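Side-chain contacts in protein BA42 (Bizionia argentinensis, PDB 4OA3), which is of unknown function but binds calcium ions and consists of a stand-alone TPM domain: residues D19-R22 with D23-N27; F45-A48 with M49-H53; D92-D95 with T96-N99; F110-G113 with L114-G117; M123-A126 with K127-W131. All blocks are in the same frame, centred on the assembly; numbering follows the deposited sequence.

Contact 1 (D19-R22 with D23-N27); sequences DAIR and DAEKN. With CA (calcium ion), chain B.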
loop_
_atom_site.group_PDB
_atom_site.type_symbol
_atom_site.label_atom_id
_atom_site.label_comp_id
_atom_site.label_asym_id
_atom_site.label_seq_id
_atom_site.Cartn_x
_atom_site.Cartn_y
_atom_site.Cartn_z
ATOM N N ASP A 19 3.089 7.486 -9.315
ATOM C CA ASP A 19 3.310 6.851 -10.627
ATOM C C ASP A 19 3.467 5.313 -10.455
ATOM O O ASP A 19 2.922 4.548 -11.260
ATOM C CB ASP A 19 4.594 7.377 -11.302
ATOM C CG ASP A 19 4.518 8.803 -11.817
ATOM O OD1 ASP A 19 3.417 9.364 -11.841
ATOM O OD2 ASP A 19 5.583 9.375 -12.137
ATOM N N ALA A 20 4.103 4.875 -9.356
ATOM C CA ALA A 20 4.265 3.439 -9.068
ATOM C C ALA A 20 2.909 2.781 -8.791
ATOM O O ALA A 20 2.625 1.683 -9.249
ATOM C CB ALA A 20 5.200 3.234 -7.889
ATOM N N ILE A 21 2.012 3.500 -8.082
ATOM C CA ILE A 21 0.675 2.980 -7.848
ATOM C C ILE A 21 -0.053 2.817 -9.177
ATOM O O ILE A 21 -0.713 1.807 -9.417
ATOM C CB ILE A 21 -0.139 3.876 -6.871
ATOM C CG1 ILE A 21 0.527 3.801 -5.474
ATOM C CG2 ILE A 21 -1.595 3.407 -6.801
ATOM C CD1 ILE A 21 -0.006 4.757 -4.422
ATOM N N ARG A 22 0.031 3.850 -10.049
ATOM C CA ARG A 22 -0.650 3.763 -11.337
ATOM C C ARG A 22 -0.164 2.570 -12.153
ATOM O O ARG A 22 -0.981 1.847 -12.726
ATOM C CB ARG A 22 -0.435 5.052 -12.126
ATOM C CG ARG A 22 -1.239 5.126 -13.401
ATOM C CD ARG A 22 -1.261 6.544 -13.953
ATOM N NE ARG A 22 -1.817 7.483 -12.978
ATOM C CZ ARG A 22 -3.111 7.634 -12.695
ATOM N NH1 ARG A 22 -4.031 6.921 -13.336
ATOM N NH2 ARG A 22 -3.495 8.510 -11.784
ATOM N N ASP A 23 1.117 2.315 -12.134
ATOM C CA ASP A 23 1.691 1.179 -12.868
ATOM C C ASP A 23 1.270 -0.140 -12.246
ATOM O O ASP A 23 0.868 -1.064 -12.962
ATOM C CB ASP A 23 3.226 1.276 -12.921
ATOM C CG ASP A 23 3.768 2.399 -13.778
ATOM O OD1 ASP A 23 3.088 2.779 -14.753
ATOM O OD2 ASP A 23 4.908 2.855 -13.513
ATOM N N ALA A 24 1.296 -0.236 -10.905
ATOM C CA ALA A 24 0.869 -1.453 -10.229
ATOM C C ALA A 24 -0.585 -1.800 -10.524
ATOM O O ALA A 24 -0.938 -2.957 -10.690
ATOM C CB ALA A 24 1.062 -1.296 -8.730
ATOM N N GLU A 25 -1.460 -0.776 -10.590
ATOM C CA GLU A 25 -2.865 -0.986 -10.854
ATOM C C GLU A 25 -3.185 -1.312 -12.321
ATOM O O GLU A 25 -4.352 -1.539 -12.645
ATOM C CB GLU A 25 -3.681 0.237 -10.370
ATOM C CG GLU A 25 -3.680 0.362 -8.848
ATOM C CD GLU A 25 -4.587 1.448 -8.306
ATOM O OE1 GLU A 25 -5.209 2.170 -9.126
ATOM O OE2 GLU A 25 -4.678 1.597 -7.061
ATOM N N LYS A 26 -2.172 -1.403 -13.182
ATOM C CA LYS A 26 -2.368 -1.940 -14.539
ATOM C C LYS A 26 -2.060 -3.458 -14.530
ATOM O O LYS A 26 -2.263 -4.111 -15.551
ATOM C CB LYS A 26 -1.460 -1.245 -15.537
ATOM C CG LYS A 26 -1.772 0.219 -15.756
ATOM C CD LYS A 26 -0.725 0.822 -16.675
ATOM C CE LYS A 26 -0.877 2.305 -16.819
ATOM N NZ LYS A 26 0.398 2.950 -17.240
ATOM N N ASN A 27 -1.531 -4.011 -13.419
ATOM C CA ASN A 27 -1.217 -5.447 -13.301
ATOM C C ASN A 27 -2.259 -6.206 -12.518
ATOM O O ASN A 27 -2.308 -7.444 -12.573
ATOM C CB ASN A 27 0.116 -5.628 -12.582
ATOM C CG ASN A 27 1.282 -5.111 -13.358
ATOM O OD1 ASN A 27 1.304 -5.165 -14.593
ATOM N ND2 ASN A 27 2.333 -4.702 -12.665
HETATM CA CA CA B . -6.260 3.542 -7.395
HETATM O O HOH W 1 2.859 5.496 -13.945
HETATM O O HOH W 2 -5.556 3.638 -5.103
#
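Asp19 O is gripped twice: Asp23 N donates to it over 3.0 Å with an N-H...O angle of 156°, and a water gives it a second hydrogen bond. That water also donates to Asp23 OD1 at 2.8 Å, tying the carboxylate back to the carbonyl one turn earlier, and Lys26 NZ forms a long salt bridge with the same OD1. Further i to i+4 bonds follow, Ala24 N to Ala20 O and Glu25 N to Ile21 O, each of 2.9 Å. Then Lys26 N and Asn27 N bond to Asp23 O and Ala24 O, three residues back, as the helix ends. On another side of the turn Ile21 and Glu25 run alongside each other, with Ile21 CG2 3.6 Å from Glu25 OE2. With Glu25 CG beside the backbone N (chi1 -68°) and the chain extended beyond it, both carboxylate oxygens reach one calcium ion, OE1 and OE2 each at 2.5 Å. Glu31, Asp137, Leu139, Asn141 and a water complete this site, while Ile32 N donates to Glu25 OE2. This end of helix 11-24 lies against helix 110-128, where Ala20, Ile21 and Ala24 meet Ile118, and Ile21 and Arg22 border the loop at Asn141.

Contact 2 (F45-A48 with M49-H53); sequences FDRA and MDVFH
Four successive i to i+4 bonds define two regular turns of helix 44-54, from Met49 N to Phe45 O (2.9 Å) through to Phe52 N to Ala48 O (2.8 Å). Among the side chains, Arg47 and Val51 meet across one turn. Arg47 CG is anti to the backbone N (chi1 173°), and a bend at chi2 (56°) turns the chain along the helix, bringing its guanidinium flat across the valine. Val51 CG2 lies over the centre of one guanidinium face, 3.6 Å from Arg47 CZ. Its N-H groups do the polar work: Arg47 NH1 donates to a water at 3.0 Å, this water donates to Asp50 OD2 at 2.7 Å, and Arg47 NH2 forms a salt bridge with Glu37. A methionine in place of Arg47 would probably leave Glu37 without its charge partner and break the water link to Asp50. On another side of the helix, Met49 SD makes an oblique Met-aromatic contact with Phe45, 5.5 Å from the ring centroid, while Met49 CE lies 3.9 Å from Asp46 OD1. Tyr80 meets the Phe45 ring and Met49, and Ala48, Val51 and Phe52 pack on strand 65-71, setting the helix of the beta-alpha-beta unit 31-37, 44-54, 65-71 against its second strand. The chemistry divides accordingly: the guanidinium offers a face to a methyl group and its N-H groups to acceptors; the salt bridge with Glu37 is likely to offset that charge, while Asp50 is reached only through water.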
loop_
_atom_site.group_PDB
_atom_site.type_symbol
_atom_site.label_atom_id
_atom_site.label_comp_id
_atom_site.label_asym_id
_atom_site.label_seq_id
_atom_site.Cartn_x
_atom_site.Cartn_y
_atom_site.Cartn_z
ATOM N N PHE A 45 -1.629 -2.485 13.851
ATOM C CA PHE A 45 -2.630 -3.092 12.976
ATOM C C PHE A 45 -3.979 -2.397 13.151
ATOM O O PHE A 45 -4.597 -2.026 12.152
ATOM C CB PHE A 45 -2.759 -4.583 13.288
ATOM C CG PHE A 45 -3.696 -5.347 12.388
ATOM C CD1 PHE A 45 -5.019 -5.546 12.746
ATOM C CD2 PHE A 45 -3.253 -5.849 11.179
ATOM C CE1 PHE A 45 -5.870 -6.295 11.930
ATOM C CE2 PHE A 45 -4.097 -6.607 10.371
ATOM C CZ PHE A 45 -5.401 -6.810 10.748
ATOM N N ASP A 46 -4.430 -2.174 14.412
ATOM C CA ASP A 46 -5.674 -1.489 14.681
ATOM C C ASP A 46 -5.632 -0.063 14.113
ATOM O O ASP A 46 -6.634 0.405 13.577
ATOM C CB ASP A 46 -6.030 -1.438 16.194
ATOM C CG ASP A 46 -6.750 -2.674 16.706
ATOM O OD1 ASP A 46 -6.659 -3.728 16.050
ATOM O OD2 ASP A 46 -7.400 -2.581 17.771
ATOM N N ARG A 47 -4.500 0.630 14.236
ATOM C CA ARG A 47 -4.427 1.974 13.688
ATOM C C ARG A 47 -4.558 1.913 12.158
ATOM O O ARG A 47 -5.292 2.708 11.561
ATOM C CB ARG A 47 -3.123 2.683 14.097
ATOM C CG ARG A 47 -2.895 4.045 13.432
ATOM C CD ARG A 47 -4.025 5.024 13.659
ATOM N NE ARG A 47 -3.752 6.312 13.014
ATOM C CZ ARG A 47 -4.662 7.264 12.813
ATOM N NH1 ARG A 47 -5.914 7.102 13.232
ATOM N NH2 ARG A 47 -4.336 8.376 12.168
ATOM N N ALA A 48 -3.827 1.005 11.519
ATOM C CA ALA A 48 -3.941 0.887 10.055
ATOM C C ALA A 48 -5.372 0.548 9.620
ATOM O O ALA A 48 -5.847 1.079 8.626
ATOM C CB ALA A 48 -2.988 -0.176 9.553
ATOM N N MET A 49 -6.080 -0.302 10.368
ATOM C CA MET A 49 -7.470 -0.658 10.104
ATOM C C MET A 49 -8.366 0.594 10.232
ATOM O O MET A 49 -9.206 0.813 9.366
ATOM C CB MET A 49 -7.906 -1.719 11.108
ATOM C CG MET A 49 -9.274 -2.246 10.870
ATOM S SD MET A 49 -9.519 -3.839 11.723
ATOM C CE MET A 49 -9.456 -3.327 13.359
ATOM N N ASP A 50 -8.137 1.445 11.247
ATOM C CA ASP A 50 -8.897 2.689 11.380
ATOM C C ASP A 50 -8.623 3.598 10.183
ATOM O O ASP A 50 -9.537 4.228 9.658
ATOM C CB ASP A 50 -8.542 3.441 12.683
ATOM C CG ASP A 50 -9.010 2.798 13.984
ATOM O OD1 ASP A 50 -9.995 2.026 13.954
ATOM O OD2 ASP A 50 -8.459 3.134 15.026
ATOM N N VAL A 51 -7.367 3.729 9.778
ATOM C CA VAL A 51 -7.056 4.580 8.627
ATOM C C VAL A 51 -7.702 4.029 7.353
ATOM O O VAL A 51 -8.315 4.801 6.605
ATOM C CB VAL A 51 -5.538 4.717 8.464
ATOM C CG1 VAL A 51 -5.183 5.438 7.166
ATOM C CG2 VAL A 51 -4.940 5.491 9.636
ATOM N N PHE A 52 -7.615 2.735 7.133
ATOM C CA PHE A 52 -8.247 2.083 5.973
ATOM C C PHE A 52 -9.745 2.457 5.897
ATOM O O PHE A 52 -10.276 2.820 4.827
ATOM C CB PHE A 52 -8.083 0.554 6.103
ATOM C CG PHE A 52 -8.502 -0.233 4.897
ATOM C CD1 PHE A 52 -9.812 -0.659 4.744
ATOM C CD2 PHE A 52 -7.584 -0.561 3.926
ATOM C CE1 PHE A 52 -10.190 -1.353 3.595
ATOM C CE2 PHE A 52 -7.956 -1.292 2.802
ATOM C CZ PHE A 52 -9.255 -1.686 2.654
ATOM N N HIS A 53 -10.425 2.361 7.041
ATOM C CA HIS A 53 -11.820 2.714 7.158
ATOM C C HIS A 53 -12.079 4.184 6.906
ATOM O O HIS A 53 -12.978 4.544 6.146
ATOM C CB HIS A 53 -12.343 2.363 8.551
ATOM C CG HIS A 53 -13.749 2.798 8.779
ATOM N ND1 HIS A 53 -14.801 2.128 8.185
ATOM C CD2 HIS A 53 -14.236 3.844 9.488
ATOM C CE1 HIS A 53 -15.894 2.761 8.589
ATOM N NE2 HIS A 53 -15.599 3.813 9.346
HETATM O O HOH W 3 -6.898 5.272 15.403
#

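Contact 3 (D92-D95 with T96-N99); sequences DFWD and TTRN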
loop_
_atom_site.group_PDB
_atom_site.type_symbol
_atom_site.label_atom_id
_atom_site.label_comp_id
_atom_site.label_asym_id
_atom_site.label_seq_id
_atom_site.Cartn_x
_atom_site.Cartn_y
_atom_site.Cartn_z
ATOM N N ASP A 92 1.868 -16.328 3.927
ATOM C CA ASP A 92 3.096 -15.655 3.506
ATOM C C ASP A 92 2.854 -14.597 2.394
ATOM O O ASP A 92 3.819 -14.078 1.855
ATOM C CB ASP A 92 4.117 -16.713 3.005
ATOM C CG ASP A 92 3.786 -17.405 1.684
ATOM O OD1 ASP A 92 2.620 -17.313 1.234
ATOM O OD2 ASP A 92 4.697 -18.039 1.102
ATOM N N PHE A 93 1.596 -14.299 2.048
ATOM C CA PHE A 93 1.251 -13.425 0.927
ATOM C C PHE A 93 1.999 -12.116 0.844
ATOM O O PHE A 93 2.495 -11.764 -0.232
ATOM C CB PHE A 93 -0.248 -13.173 0.932
ATOM C CG PHE A 93 -0.715 -12.391 -0.276
ATOM C CD1 PHE A 93 -0.646 -12.940 -1.549
ATOM C CD2 PHE A 93 -1.144 -11.072 -0.146
ATOM C CE1 PHE A 93 -1.015 -12.191 -2.671
ATOM C CE2 PHE A 93 -1.550 -10.348 -1.261
ATOM C CZ PHE A 93 -1.457 -10.898 -2.519
ATOM N N TRP A 94 2.092 -11.395 1.965
ATOM C CA TRP A 94 2.745 -10.088 1.963
ATOM C C TRP A 94 4.232 -10.100 2.244
ATOM O O TRP A 94 4.833 -9.036 2.283
ATOM C CB TRP A 94 2.054 -9.137 2.957
ATOM C CG TRP A 94 0.655 -8.752 2.594
ATOM C CD1 TRP A 94 -0.473 -8.965 3.326
ATOM C CD2 TRP A 94 0.235 -8.096 1.391
ATOM N NE1 TRP A 94 -1.560 -8.408 2.690
ATOM C CE2 TRP A 94 -1.146 -7.855 1.507
ATOM C CE3 TRP A 94 0.906 -7.651 0.243
ATOM C CZ2 TRP A 94 -1.873 -7.212 0.510
ATOM C CZ3 TRP A 94 0.193 -6.958 -0.716
ATOM C CH2 TRP A 94 -1.178 -6.782 -0.599
ATOM N N ASP A 95 4.869 -11.293 2.389
ATOM C CA ASP A 95 6.261 -11.312 2.766
ATOM C C ASP A 95 7.206 -10.639 1.787
ATOM O O ASP A 95 8.070 -9.899 2.224
ATOM C CB ASP A 95 6.751 -12.750 3.047
ATOM C CG ASP A 95 6.135 -13.434 4.257
ATOM O OD1 ASP A 95 5.311 -12.795 4.954
ATOM O OD2 ASP A 95 6.468 -14.620 4.500
ATOM N N THR A 96 7.045 -10.882 0.492
ATOM C CA THR A 96 7.917 -10.255 -0.493
ATOM C C THR A 96 7.733 -8.739 -0.532
ATOM O O THR A 96 8.709 -8.015 -0.733
ATOM C CB THR A 96 7.769 -10.894 -1.873
ATOM O OG1 THR A 96 6.451 -10.793 -2.402
ATOM C CG2 THR A 96 8.203 -12.349 -1.888
ATOM N N THR A 97 6.498 -8.240 -0.291
ATOM C CA THR A 97 6.234 -6.797 -0.268
ATOM C C THR A 97 6.921 -6.167 0.937
ATOM O O THR A 97 7.626 -5.181 0.811
ATOM C CB THR A 97 4.728 -6.566 -0.273
ATOM O OG1 THR A 97 4.147 -7.110 -1.483
ATOM C CG2 THR A 97 4.356 -5.080 -0.187
ATOM N N ARG A 98 6.730 -6.785 2.118
ATOM C CA ARG A 98 7.367 -6.291 3.327
ATOM C C ARG A 98 8.876 -6.292 3.206
ATOM O O ARG A 98 9.528 -5.350 3.595
ATOM C CB ARG A 98 6.929 -7.116 4.544
ATOM C CG ARG A 98 7.757 -6.832 5.796
ATOM C CD ARG A 98 7.084 -7.391 7.043
ATOM N NE ARG A 98 5.878 -6.632 7.400
ATOM C CZ ARG A 98 5.846 -5.484 8.088
ATOM N NH1 ARG A 98 6.971 -4.922 8.523
ATOM N NH2 ARG A 98 4.691 -4.885 8.336
ATOM N N ASN A 99 9.432 -7.372 2.662
ATOM C CA ASN A 99 10.883 -7.475 2.527
ATOM C C ASN A 99 11.411 -6.427 1.585
ATOM O O ASN A 99 12.462 -5.847 1.850
ATOM C CB ASN A 99 11.276 -8.865 2.046
ATOM C CG ASN A 99 11.018 -9.934 3.093
ATOM O OD1 ASN A 99 10.870 -9.656 4.294
ATOM N ND2 ASN A 99 10.878 -11.173 2.656
HETATM O O HOH W 4 5.341 -13.451 -0.241
HETATM O O HOH W 5 4.202 -9.861 -1.176
#
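Backbone hydrogen bonds from Arg98 N to Trp94 O and from Asn99 N to Asp95 O, each of 2.9 Å, join the two segments; the first is nearly straight, with an N-H...O angle of 174°. Water supplies the second kind of link. One water donates to Phe93 O and lies 2.7 Å from Thr96 OG1 and 2.8 Å from Thr97 OG1, so three residues are hydrogen-bonded to it. Another donates to Asp92 O and accepts from Thr96 N over 3.2 Å. Thr96 OG1 reaches the first water because it stands between the backbone N and the carbonyl carbon (chi1 60°), whereas Thr97 OG1 sits beside its own backbone N. Van der Waals packing is the third kind. Thr97 OG1 comes in at the edge of the Trp94 indole, in its plane, 3.7 Å from CE3, and one indole face is covered by Phe93 CD2. Trp94 and Thr97 also meet Ile79 of strand 76-81 and Ala121 of helix 110-128, and Arg98 NH2 bonds to Phe77 O. A type I beta turn, Asp92 to Asp95, closed by Asp95 N to Asp92 O (3.0 Å), thus runs directly into helix 95-105, a turn-to-helix junction in which waters bridge turn carbonyls to the first helical residues.

Contact 4 (F110-G113 with L114-G117); sequences FKQG and LVDG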
loop_
_atom_site.group_PDB
_atom_site.type_symbol
_atom_site.label_atom_id
_atom_site.label_comp_id
_atom_site.label_asym_id
_atom_site.label_seq_id
_atom_site.Cartn_x
_atom_site.Cartn_y
_atom_site.Cartn_z
ATOM N N PHE A 110 13.778 5.859 1.664
ATOM C CA PHE A 110 12.356 5.898 1.956
ATOM C C PHE A 110 11.472 5.834 0.706
ATOM O O PHE A 110 10.610 4.965 0.610
ATOM C CB PHE A 110 12.076 7.150 2.792
ATOM C CG PHE A 110 10.681 7.236 3.348
ATOM C CD1 PHE A 110 10.261 6.367 4.344
ATOM C CD2 PHE A 110 9.835 8.267 2.980
ATOM C CE1 PHE A 110 8.972 6.462 4.873
ATOM C CE2 PHE A 110 8.558 8.380 3.538
ATOM C CZ PHE A 110 8.124 7.452 4.443
ATOM N N LYS A 111 11.715 6.706 -0.260
ATOM C CA LYS A 111 10.970 6.679 -1.521
ATOM C C LYS A 111 11.102 5.321 -2.194
ATOM O O LYS A 111 10.109 4.700 -2.571
ATOM C CB LYS A 111 11.427 7.802 -2.480
ATOM C CG LYS A 111 10.724 7.804 -3.844
ATOM C CD LYS A 111 11.676 7.863 -5.028
ATOM C CE LYS A 111 12.338 6.552 -5.329
ATOM N NZ LYS A 111 13.290 6.682 -6.461
ATOM N N GLN A 112 12.339 4.817 -2.322
ATOM C CA GLN A 112 12.527 3.555 -3.018
ATOM C C GLN A 112 11.849 2.372 -2.338
ATOM O O GLN A 112 11.367 1.461 -3.013
ATOM C CB GLN A 112 14.029 3.250 -3.230
ATOM C CG GLN A 112 14.263 2.288 -4.379
ATOM C CD GLN A 112 13.775 2.852 -5.699
ATOM O OE1 GLN A 112 14.113 3.982 -6.073
ATOM N NE2 GLN A 112 12.948 2.108 -6.410
ATOM N N GLY A 113 11.799 2.380 -1.027
ATOM C CA GLY A 113 11.090 1.331 -0.311
ATOM C C GLY A 113 9.621 1.310 -0.671
ATOM O O GLY A 113 9.028 0.257 -0.893
ATOM N N LEU A 114 9.009 2.509 -0.727
ATOM C CA LEU A 114 7.592 2.541 -1.075
ATOM C C LEU A 114 7.386 2.142 -2.518
ATOM O O LEU A 114 6.479 1.375 -2.810
ATOM C CB LEU A 114 7.038 3.930 -0.823
ATOM C CG LEU A 114 6.933 4.281 0.673
ATOM C CD1 LEU A 114 6.544 5.733 0.870
ATOM C CD2 LEU A 114 5.908 3.360 1.380
ATOM N N VAL A 115 8.210 2.629 -3.441
ATOM C CA VAL A 115 8.052 2.251 -4.849
ATOM C C VAL A 115 8.209 0.752 -5.025
ATOM O O VAL A 115 7.413 0.109 -5.716
ATOM C CB VAL A 115 9.070 3.006 -5.716
ATOM C CG1 VAL A 115 9.179 2.397 -7.126
ATOM C CG2 VAL A 115 8.696 4.489 -5.797
ATOM N N ASP A 116 9.250 0.186 -4.408
ATOM C CA ASP A 116 9.498 -1.256 -4.525
ATOM C C ASP A 116 8.416 -2.108 -3.902
ATOM O O ASP A 116 8.027 -3.145 -4.463
ATOM C CB ASP A 116 10.846 -1.619 -3.904
ATOM C CG ASP A 116 12.046 -1.118 -4.678
ATOM O OD1 ASP A 116 11.860 -0.560 -5.809
ATOM O OD2 ASP A 116 13.166 -1.275 -4.176
ATOM N N GLY A 117 7.871 -1.659 -2.771
ATOM C CA GLY A 117 6.769 -2.351 -2.144
ATOM C C GLY A 117 5.523 -2.304 -2.992
ATOM O O GLY A 117 4.818 -3.295 -3.112
#
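This is a contact within a single helix, at the N-terminal end of helix 110-128, where Phe110 to Gly113 meet Leu114 to Gly117 one turn on. Backbone bonds run from Leu114 N to Phe110 O (3.2 Å), Val115 N to Lys111 O (2.9 Å), Asp116 N to Gln112 O (2.8 Å) and Gly117 N to Gly113 O (2.9 Å). Over them lies a side-chain bond of the same i to i+4 spacing, Gln112 NE2 to Asp116 OD1, 2.9 Å long with an N-H...O angle of 166°. Asp116 OD1 lies in the amide plane of Gln112, but the N-H comes to it from above the carboxylate plane, the two planes being 51° apart. A bend at Gln112 chi2 (62°) swings the amide along the helix, and its other end, OE1, accepts from Lys111 NZ at 2.8 Å. In the alpha/beta fold of the TPM domain, this helix packs on helix 11-24, through Lys111 on Ala16 and Val115 on Ile17, and on the sheet, through Leu114 on Ile68 and Val70. A leucine in place of Gln112 would probably leave Asp116 OD1 without this amide donor and Lys111 NZ without its acceptor, leaving the Asp116 carboxylate and the Lys111 ammonium freer to turn. On the apolar side Leu114 CD1 lies over one face of the Phe110 ring, toward its rim, 4.3 Å from CE2; Phe105 meets the same ring, and Gln104 of helix 95-105 touches both Gln112 and Asp116.

Contact 5 (M123-A126 with K127-W131); sequences MALA and KYFPW
Leu125 O is where this contact is tightest: Phe129 N donates to it over 2.7 Å, nearly in line with the carbonyl, a short bond though bent at the hydrogen (137°), and Tyr128 N adds a weak bond of 3.1 Å. Phe129 CB comes within 3.4 Å of the same oxygen, so the ring starts close to the helix end; its CG stands beside the backbone N (chi1 -63°), and Phe129 CD2 meets Leu125 CD2 at 4.3 Å. Both side chains are buried. The other side is looser. Lys127 N bonds to Ala124 O at 3.2 Å, but the donor stands 60° out of the carbonyl plane, and Met123 O is 3.7 Å from that nitrogen. Here the exposed Lys127 chain runs extended, its end leading away from residues 123-126. Tyr128 brings the edge of its ring, CD2, to 4.0 Å from Ala124 O, while Pro130 stands off, its N 3.7 Å from Ala126 O. The chain leaves its helical course at Phe129. Leu125 and Phe129 together face Ile85 of helix 83-86, and Phe129 is tied to Thr28 and Ser29 by hydrogen bonds, which sets the C-terminal end of helix 110-128 beside the loop between helix 11-24 and strand 31-37.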
loop_
_atom_site.group_PDB
_atom_site.type_symbol
_atom_site.label_atom_id
_atom_site.label_comp_id
_atom_site.label_asym_id
_atom_site.label_seq_id
_atom_site.Cartn_x
_atom_site.Cartn_y
_atom_site.Cartn_z
ATOM N N MET A 123 2.175 -7.101 -8.214
ATOM C CA MET A 123 2.516 -8.439 -8.748
ATOM C C MET A 123 1.921 -9.538 -7.851
ATOM O O MET A 123 1.425 -10.543 -8.360
ATOM C CB MET A 123 4.040 -8.641 -8.810
ATOM C CG MET A 123 4.818 -7.624 -9.606
ATOM S SD MET A 123 5.154 -8.137 -11.280
ATOM C CE MET A 123 3.544 -7.755 -11.990
ATOM N N ALA A 124 1.932 -9.346 -6.527
ATOM C CA ALA A 124 1.307 -10.324 -5.619
ATOM C C ALA A 124 -0.190 -10.360 -5.797
ATOM O O ALA A 124 -0.800 -11.422 -5.912
ATOM C CB ALA A 124 1.626 -9.965 -4.178
ATOM N N LEU A 125 -0.819 -9.188 -5.838
ATOM C CA LEU A 125 -2.261 -9.104 -6.035
ATOM C C LEU A 125 -2.686 -9.653 -7.374
ATOM O O LEU A 125 -3.768 -10.242 -7.468
ATOM C CB LEU A 125 -2.732 -7.656 -5.896
ATOM C CG LEU A 125 -2.668 -7.127 -4.463
ATOM C CD1 LEU A 125 -2.766 -5.595 -4.480
ATOM C CD2 LEU A 125 -3.764 -7.736 -3.596
ATOM N N ALA A 126 -1.836 -9.488 -8.400
ATOM C CA ALA A 126 -2.152 -9.979 -9.753
ATOM C C ALA A 126 -2.402 -11.484 -9.778
ATOM O O ALA A 126 -3.197 -11.945 -10.594
ATOM C CB ALA A 126 -1.023 -9.639 -10.709
ATOM N N LYS A 127 -1.782 -12.213 -8.859
ATOM C CA LYS A 127 -1.934 -13.659 -8.784
ATOM C C LYS A 127 -3.363 -14.048 -8.530
ATOM O O LYS A 127 -3.865 -15.002 -9.117
ATOM C CB LYS A 127 -1.006 -14.239 -7.715
ATOM C CG LYS A 127 -1.147 -15.729 -7.531
ATOM C CD LYS A 127 0.050 -16.300 -6.844
ATOM C CE LYS A 127 -0.256 -17.729 -6.431
ATOM N NZ LYS A 127 0.984 -18.432 -6.002
ATOM N N TYR A 128 -4.038 -13.307 -7.638
ATOM C CA TYR A 128 -5.414 -13.570 -7.250
ATOM C C TYR A 128 -6.462 -12.648 -7.859
ATOM O O TYR A 128 -7.646 -12.985 -7.854
ATOM C CB TYR A 128 -5.505 -13.450 -5.721
ATOM C CG TYR A 128 -4.648 -14.478 -5.014
ATOM C CD1 TYR A 128 -5.159 -15.724 -4.685
ATOM C CD2 TYR A 128 -3.345 -14.188 -4.636
ATOM C CE1 TYR A 128 -4.363 -16.694 -4.084
ATOM C CE2 TYR A 128 -2.533 -15.150 -4.033
ATOM C CZ TYR A 128 -3.067 -16.387 -3.711
ATOM O OH TYR A 128 -2.303 -17.363 -3.114
ATOM N N PHE A 129 -6.051 -11.481 -8.356
ATOM C CA PHE A 129 -6.950 -10.435 -8.829
ATOM C C PHE A 129 -6.407 -9.880 -10.122
ATOM O O PHE A 129 -5.794 -8.804 -10.171
ATOM C CB PHE A 129 -7.063 -9.316 -7.761
ATOM C CG PHE A 129 -7.671 -9.806 -6.480
ATOM C CD1 PHE A 129 -9.026 -10.086 -6.403
ATOM C CD2 PHE A 129 -6.883 -10.045 -5.366
ATOM C CE1 PHE A 129 -9.574 -10.629 -5.245
ATOM C CE2 PHE A 129 -7.440 -10.560 -4.195
ATOM C CZ PHE A 129 -8.766 -10.876 -4.155
ATOM N N PRO A 130 -6.561 -10.632 -11.219
ATOM C CA PRO A 130 -6.029 -10.142 -12.489
ATOM C C PRO A 130 -6.693 -8.871 -13.001
ATOM O O PRO A 130 -7.852 -8.633 -12.761
ATOM C CB PRO A 130 -6.219 -11.332 -13.446
ATOM C CG PRO A 130 -7.287 -12.131 -12.869
ATOM C CD PRO A 130 -7.230 -11.944 -11.369
ATOM N N TRP A 131 -5.903 -8.021 -13.641
ATOM C CA TRP A 131 -6.409 -6.806 -14.258
ATOM C C TRP A 131 -7.356 -7.183 -15.404
ATOM O O TRP A 131 -7.101 -8.164 -16.117
ATOM C CB TRP A 131 -5.249 -5.974 -14.788
ATOM C CG TRP A 131 -5.642 -4.686 -15.430
ATOM C CD1 TRP A 131 -5.793 -3.475 -14.829
ATOM C CD2 TRP A 131 -5.888 -4.479 -16.826
ATOM N NE1 TRP A 131 -6.168 -2.529 -15.758
ATOM C CE2 TRP A 131 -6.255 -3.128 -16.991
ATOM C CE3 TRP A 131 -5.851 -5.314 -17.955
ATOM C CZ2 TRP A 131 -6.533 -2.578 -18.247
ATOM C CZ3 TRP A 131 -6.185 -4.780 -19.190
ATOM C CH2 TRP A 131 -6.459 -3.415 -19.333
#

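All five contacts are local, each between adjoining segments, so none closes a long loop; along the chain they run in series, without nesting or crossing. Contact 1 ends helix 11-24 at a calcium site. Contact 2 follows on helix 44-54, on the opposite side of the chain's centre, its nearest atoms about 11 Å from contact 1. Contact 3 opens helix 95-105, and contacts 4 and 5 mark the start and end of helix 110-128, with centres about 19 Å apart. That helix joins the group: Ala20 packs on Val115, Thr97 on Gly117, Phe93 on Ala124 and Tyr128, and Asn27 on Ala126. Contact 2 touches none of the others.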